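Putative peptidase M23 (Pseudomonas aeruginosa PAO1, PDB 2HSI) is a putative zinc metallopeptidase of the M23 family, binding one zinc ion and probably cleaving peptide bonds as an endopeptidase. Local coordinates at residues 28-40 against 266-280. Sequence-based numbering, arbitrary orientation.
Sequences MRLLNKPVPGGVA and LNDARVDPAIFIGAF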
loop_
_atom_site.group_PDB
_atom_site.type_symbol
_atom_site.label_atom_id
_atom_site.label_comp_id
_atom_site.label_asym_id
_atom_site.label_seq_id
_atom_site.Cartn_x
_atom_site.Cartn_y
_atom_site.Cartn_z
ATOM N N MET A 28 -4.899 -8.478 13.968
ATOM C CA MET A 28 -3.601 -8.403 14.643
ATOM C C MET A 28 -2.752 -9.628 14.295
ATOM O O MET A 28 -1.560 -9.509 14.035
ATOM C CB MET A 28 -3.787 -8.257 16.167
ATOM C CG MET A 28 -2.539 -8.504 17.043
ATOM S SD MET A 28 -1.221 -7.263 16.956
ATOM C CE MET A 28 -1.671 -6.160 18.276
ATOM N N ARG A 29 -3.381 -10.801 14.264
ATOM C CA ARG A 29 -2.696 -12.042 13.908
ATOM C C ARG A 29 -2.246 -12.060 12.443
ATOM O O ARG A 29 -1.192 -12.605 12.114
ATOM C CB ARG A 29 -3.590 -13.252 14.220
ATOM C CG ARG A 29 -2.855 -14.592 14.301
ATOM C CD ARG A 29 -1.831 -14.628 15.438
ATOM N NE ARG A 29 -1.003 -15.832 15.385
ATOM C CZ ARG A 29 0.006 -16.100 16.212
ATOM N NH1 ARG A 29 0.338 -15.249 17.178
ATOM N NH2 ARG A 29 0.689 -17.226 16.070
ATOM N N LEU A 30 -3.039 -11.440 11.574
ATOM C CA LEU A 30 -2.726 -11.378 10.148
ATOM C C LEU A 30 -1.663 -10.326 9.802
ATOM O O LEU A 30 -0.713 -10.601 9.070
ATOM C CB LEU A 30 -4.003 -11.102 9.348
ATOM C CG LEU A 30 -3.913 -11.170 7.821
ATOM C CD1 LEU A 30 -4.117 -12.592 7.325
ATOM C CD2 LEU A 30 -4.942 -10.245 7.218
ATOM N N LEU A 31 -1.823 -9.123 10.337
ATOM C CA LEU A 31 -1.040 -7.982 9.877
ATOM C C LEU A 31 0.217 -7.684 10.672
ATOM O O LEU A 31 1.105 -7.027 10.154
ATOM C CB LEU A 31 -1.913 -6.721 9.777
ATOM C CG LEU A 31 -3.034 -6.786 8.729
ATOM C CD1 LEU A 31 -3.723 -5.440 8.605
ATOM C CD2 LEU A 31 -2.532 -7.285 7.354
ATOM N N ASN A 32 0.302 -8.147 11.919
ATOM C CA ASN A 32 1.501 -7.886 12.719
ATOM C C ASN A 32 2.680 -8.763 12.292
ATOM O O ASN A 32 2.909 -9.838 12.854
ATOM C CB ASN A 32 1.230 -8.028 14.222
ATOM C CG ASN A 32 2.301 -7.378 15.074
ATOM O OD1 ASN A 32 2.739 -6.257 14.801
ATOM N ND2 ASN A 32 2.727 -8.079 16.122
ATOM N N LYS A 33 3.399 -8.297 11.277
ATOM C CA LYS A 33 4.627 -8.938 10.800
ATOM C C LYS A 33 5.735 -7.883 10.813
ATOM O O LYS A 33 6.122 -7.364 9.745
ATOM C CB LYS A 33 4.446 -9.497 9.380
ATOM C CG LYS A 33 3.216 -10.377 9.147
ATOM C CD LYS A 33 3.206 -11.638 10.015
ATOM C CE LYS A 33 2.029 -12.531 9.631
ATOM N NZ LYS A 33 1.525 -13.342 10.768
ATOM N N PRO A 34 6.222 -7.513 12.022
ATOM C CA PRO A 34 7.152 -6.384 12.066
ATOM C C PRO A 34 8.592 -6.757 11.706
ATOM O O PRO A 34 9.398 -7.086 12.577
ATOM C CB PRO A 34 7.025 -5.866 13.510
ATOM C CG PRO A 34 6.518 -7.028 14.306
ATOM C CD PRO A 34 5.968 -8.069 13.367
ATOM N N VAL A 35 8.883 -6.699 10.408
ATOM C CA VAL A 35 10.210 -6.933 9.837
ATOM C C VAL A 35 10.439 -5.807 8.799
ATOM O O VAL A 35 9.495 -5.095 8.478
ATOM C CB VAL A 35 10.303 -8.356 9.172
ATOM C CG1 VAL A 35 10.131 -9.475 10.205
ATOM C CG2 VAL A 35 9.307 -8.512 8.033
ATOM N N PRO A 36 11.684 -5.613 8.294
ATOM C CA PRO A 36 11.817 -4.608 7.217
ATOM C C PRO A 36 11.011 -5.029 5.976
ATOM O O PRO A 36 11.009 -6.199 5.617
ATOM C CB PRO A 36 13.323 -4.602 6.921
ATOM C CG PRO A 36 13.955 -5.204 8.164
ATOM C CD PRO A 36 12.987 -6.224 8.621
ATOM N N GLY A 37 10.300 -4.087 5.360
ATOM C CA GLY A 37 9.358 -4.435 4.282
ATOM C C GLY A 37 8.025 -4.967 4.787
ATOM O O GLY A 37 7.148 -5.332 3.990
ATOM N N GLY A 38 7.866 -5.015 6.112
ATOM C CA GLY A 38 6.688 -5.605 6.742
ATOM C C GLY A 38 5.760 -4.592 7.398
ATOM O O GLY A 38 5.761 -3.416 7.035
ATOM N N VAL A 39 4.956 -5.066 8.348
ATOM C CA VAL A 39 3.897 -4.272 8.984
ATOM C C VAL A 39 3.909 -4.450 10.515
ATOM O O VAL A 39 4.002 -5.569 11.017
ATOM C CB VAL A 39 2.484 -4.652 8.420
ATOM C CG1 VAL A 39 1.360 -3.867 9.124
ATOM C CG2 VAL A 39 2.400 -4.441 6.903
ATOM N N ALA A 40 3.799 -3.349 11.258
ATOM C CA ALA A 40 3.662 -3.448 12.714
ATOM C C ALA A 40 2.309 -2.915 13.137
ATOM O O ALA A 40 1.924 -1.813 12.737
ATOM C CB ALA A 40 4.778 -2.680 13.407
ATOM N N LEU A 266 1.945 1.864 2.833
ATOM C CA LEU A 266 1.380 2.373 4.083
ATOM C C LEU A 266 2.358 3.412 4.582
ATOM O O LEU A 266 3.566 3.157 4.607
ATOM C CB LEU A 266 1.269 1.268 5.140
ATOM C CG LEU A 266 0.107 0.272 5.118
ATOM C CD1 LEU A 266 0.469 -0.937 5.973
ATOM C CD2 LEU A 266 -1.172 0.918 5.632
ATOM N N ASN A 267 1.843 4.574 4.977
ATOM C CA ASN A 267 2.659 5.712 5.436
ATOM C C ASN A 267 3.912 5.969 4.594
ATOM O O ASN A 267 5.005 6.144 5.133
ATOM C CB ASN A 267 3.004 5.638 6.947
ATOM C CG ASN A 267 3.585 4.293 7.377
ATOM O OD1 ASN A 267 2.851 3.398 7.786
ATOM N ND2 ASN A 267 4.902 4.135 7.249
ATOM N N ASP A 268 3.731 5.973 3.269
ATOM C CA ASP A 268 4.826 6.147 2.303
ATOM C C ASP A 268 5.960 5.117 2.450
ATOM O O ASP A 268 7.147 5.441 2.281
ATOM C CB ASP A 268 5.357 7.587 2.320
ATOM C CG ASP A 268 6.215 7.928 1.099
ATOM O OD1 ASP A 268 5.998 7.344 0.015
ATOM O OD2 ASP A 268 7.108 8.794 1.239
ATOM N N ALA A 269 5.581 3.879 2.773
ATOM C CA ALA A 269 6.506 2.765 2.813
ATOM C C ALA A 269 5.921 1.610 2.014
ATOM O O ALA A 269 4.826 1.120 2.336
ATOM C CB ALA A 269 6.767 2.344 4.254
ATOM N N ARG A 270 6.632 1.181 0.969
ATOM C CA ARG A 270 6.241 -0.026 0.229
ATOM C C ARG A 270 6.481 -1.266 1.070
ATOM O O ARG A 270 7.587 -1.496 1.584
ATOM C CB ARG A 270 6.958 -0.160 -1.126
ATOM C CG ARG A 270 6.200 0.436 -2.315
ATOM C CD ARG A 270 6.655 1.847 -2.600
ATOM N NE ARG A 270 5.927 2.798 -1.792
ATOM C CZ ARG A 270 6.380 3.983 -1.395
ATOM N NH1 ARG A 270 7.592 4.419 -1.711
ATOM N NH2 ARG A 270 5.602 4.744 -0.664
ATOM N N VAL A 271 5.422 -2.052 1.215
ATOM C CA VAL A 271 5.452 -3.238 2.043
ATOM C C VAL A 271 4.996 -4.452 1.246
ATOM O O VAL A 271 4.482 -4.315 0.129
ATOM C CB VAL A 271 4.626 -3.065 3.356
ATOM C CG1 VAL A 271 5.199 -1.927 4.206
ATOM C CG2 VAL A 271 3.130 -2.859 3.058
ATOM N N ASP A 272 5.225 -5.631 1.814
ATOM C CA ASP A 272 4.944 -6.907 1.171
ATOM C C ASP A 272 3.441 -7.150 1.043
ATOM O O ASP A 272 2.755 -7.384 2.048
ATOM C CB ASP A 272 5.603 -8.030 1.983
ATOM C CG ASP A 272 5.516 -9.393 1.312
ATOM O OD1 ASP A 272 4.955 -9.524 0.202
ATOM O OD2 ASP A 272 6.036 -10.354 1.914
ATOM N N PRO A 273 2.923 -7.119 -0.199
ATOM C CA PRO A 273 1.495 -7.331 -0.408
ATOM C C PRO A 273 1.009 -8.712 0.037
ATOM O O PRO A 273 -0.174 -8.858 0.329
ATOM C CB PRO A 273 1.344 -7.166 -1.926
ATOM C CG PRO A 273 2.497 -6.296 -2.306
ATOM C CD PRO A 273 3.605 -6.865 -1.480
ATOM N N ALA A 274 1.920 -9.691 0.118
ATOM C CA ALA A 274 1.585 -11.051 0.570
ATOM C C ALA A 274 1.054 -11.096 2.015
ATOM O O ALA A 274 0.239 -11.945 2.340
ATOM C CB ALA A 274 2.772 -12.000 0.401
ATOM N N ILE A 275 1.510 -10.167 2.856
ATOM C CA ILE A 275 1.023 -10.029 4.243
ATOM C C ILE A 275 -0.503 -9.843 4.271
ATOM O O ILE A 275 -1.217 -10.506 5.033
ATOM C CB ILE A 275 1.744 -8.847 4.959
ATOM C CG1 ILE A 275 3.241 -9.145 5.114
ATOM C CG2 ILE A 275 1.097 -8.504 6.335
ATOM C CD1 ILE A 275 4.060 -7.964 5.566
ATOM N N PHE A 276 -0.993 -8.981 3.382
ATOM C CA PHE A 276 -2.399 -8.597 3.327
ATOM C C PHE A 276 -3.327 -9.657 2.735
ATOM O O PHE A 276 -4.532 -9.630 2.975
ATOM C CB PHE A 276 -2.536 -7.280 2.553
ATOM C CG PHE A 276 -1.794 -6.143 3.186
ATOM C CD1 PHE A 276 -2.421 -5.330 4.125
ATOM C CD2 PHE A 276 -0.460 -5.904 2.869
ATOM C CE1 PHE A 276 -1.739 -4.289 4.729
ATOM C CE2 PHE A 276 0.228 -4.874 3.477
ATOM C CZ PHE A 276 -0.414 -4.062 4.405
ATOM N N ILE A 277 -2.773 -10.573 1.949
ATOM C CA ILE A 277 -3.577 -11.649 1.360
ATOM C C ILE A 277 -3.436 -12.960 2.151
ATOM O O ILE A 277 -4.080 -13.959 1.834
ATOM C CB ILE A 277 -3.281 -11.844 -0.172
ATOM C CG1 ILE A 277 -1.828 -12.276 -0.413
ATOM C CG2 ILE A 277 -3.629 -10.557 -0.961
ATOM C CD1 ILE A 277 -1.485 -12.551 -1.880
ATOM N N GLY A 278 -2.601 -12.929 3.190
ATOM C CA GLY A 278 -2.349 -14.088 4.050
ATOM C C GLY A 278 -1.255 -15.035 3.574
ATOM O O GLY A 278 -1.304 -16.230 3.872
ATOM N N ALA A 279 -0.257 -14.502 2.866
ATOM C CA ALA A 279 0.774 -15.324 2.223
ATOM C C ALA A 279 2.227 -15.001 2.629
ATOM O O ALA A 279 3.159 -15.290 1.877
ATOM C CB ALA A 279 0.609 -15.269 0.699
ATOM N N PHE A 280 2.405 -14.404 3.809
ATOM C CA PHE A 280 3.721 -14.199 4.431
ATOM C C PHE A 280 4.049 -15.507 5.187
ATOM O O PHE A 280 3.230 -15.914 6.010
ATOM C CB PHE A 280 3.629 -12.994 5.387
ATOM C CG PHE A 280 4.909 -12.661 6.117
ATOM C CD1 PHE A 280 5.206 -13.252 7.349
ATOM C CD2 PHE A 280 5.795 -11.722 5.599
ATOM C CE1 PHE A 280 6.383 -12.936 8.032
ATOM C CE2 PHE A 280 6.967 -11.399 6.277
ATOM C CZ PHE A 280 7.264 -12.010 7.494
HETATM O O HOH W 1 -0.144 -12.073 7.027
#
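V39 and I275 meet at the tightly packed part of this interface. With chi1 at 178°, V39 places CG2 opposite its carbonyl carbon, and this is the branch that touches: it reaches F276 CZ at 3.8 Å, crossing that side chain at about a right angle, and also meets L266 CD1, V271 CG2 and I275 CD1. L31 sends CD2 against the same ring, 3.8 Å from F276 CD1, and L266 CD1 sits at the ring's edge. I275 spreads its two branches: CG2 lies against L31 CD2 and K33 CG, while CD1 runs up to G38 CA at 3.7 Å, close to V39.

Next to this apolar cluster, the type II turn V35-G38 is tied down by a backbone bond from D272 N to G37 O (2.9 Å). D272 is also the N-cap of the weakly bonded helix 273-277, its OD1 accepting from A274 N.

The far side is looser. The F280 ring lies flat over the K33 aliphatic chain, CB standing 4.2 Å from the centroid and 10° off the normal, a CH-pi contact. The chain bends at chi2 (-61°), and its NZ donates to R29 O. A water donates to both L30 O and I275 O, bridging the backbones where L30 CD1 only grazes exposed G278.

The contact joins the N-terminal domain to the peptidase domain, with the R270 side chain about 11 Å from the bound zinc ion. Strand 39-43 pairs with strand 70-75, whose V73 touches V39 and L266; strand 269-271 pairs with strand 260-266, and helix 273-277 packs on W262 and V264, with F222 beside F276.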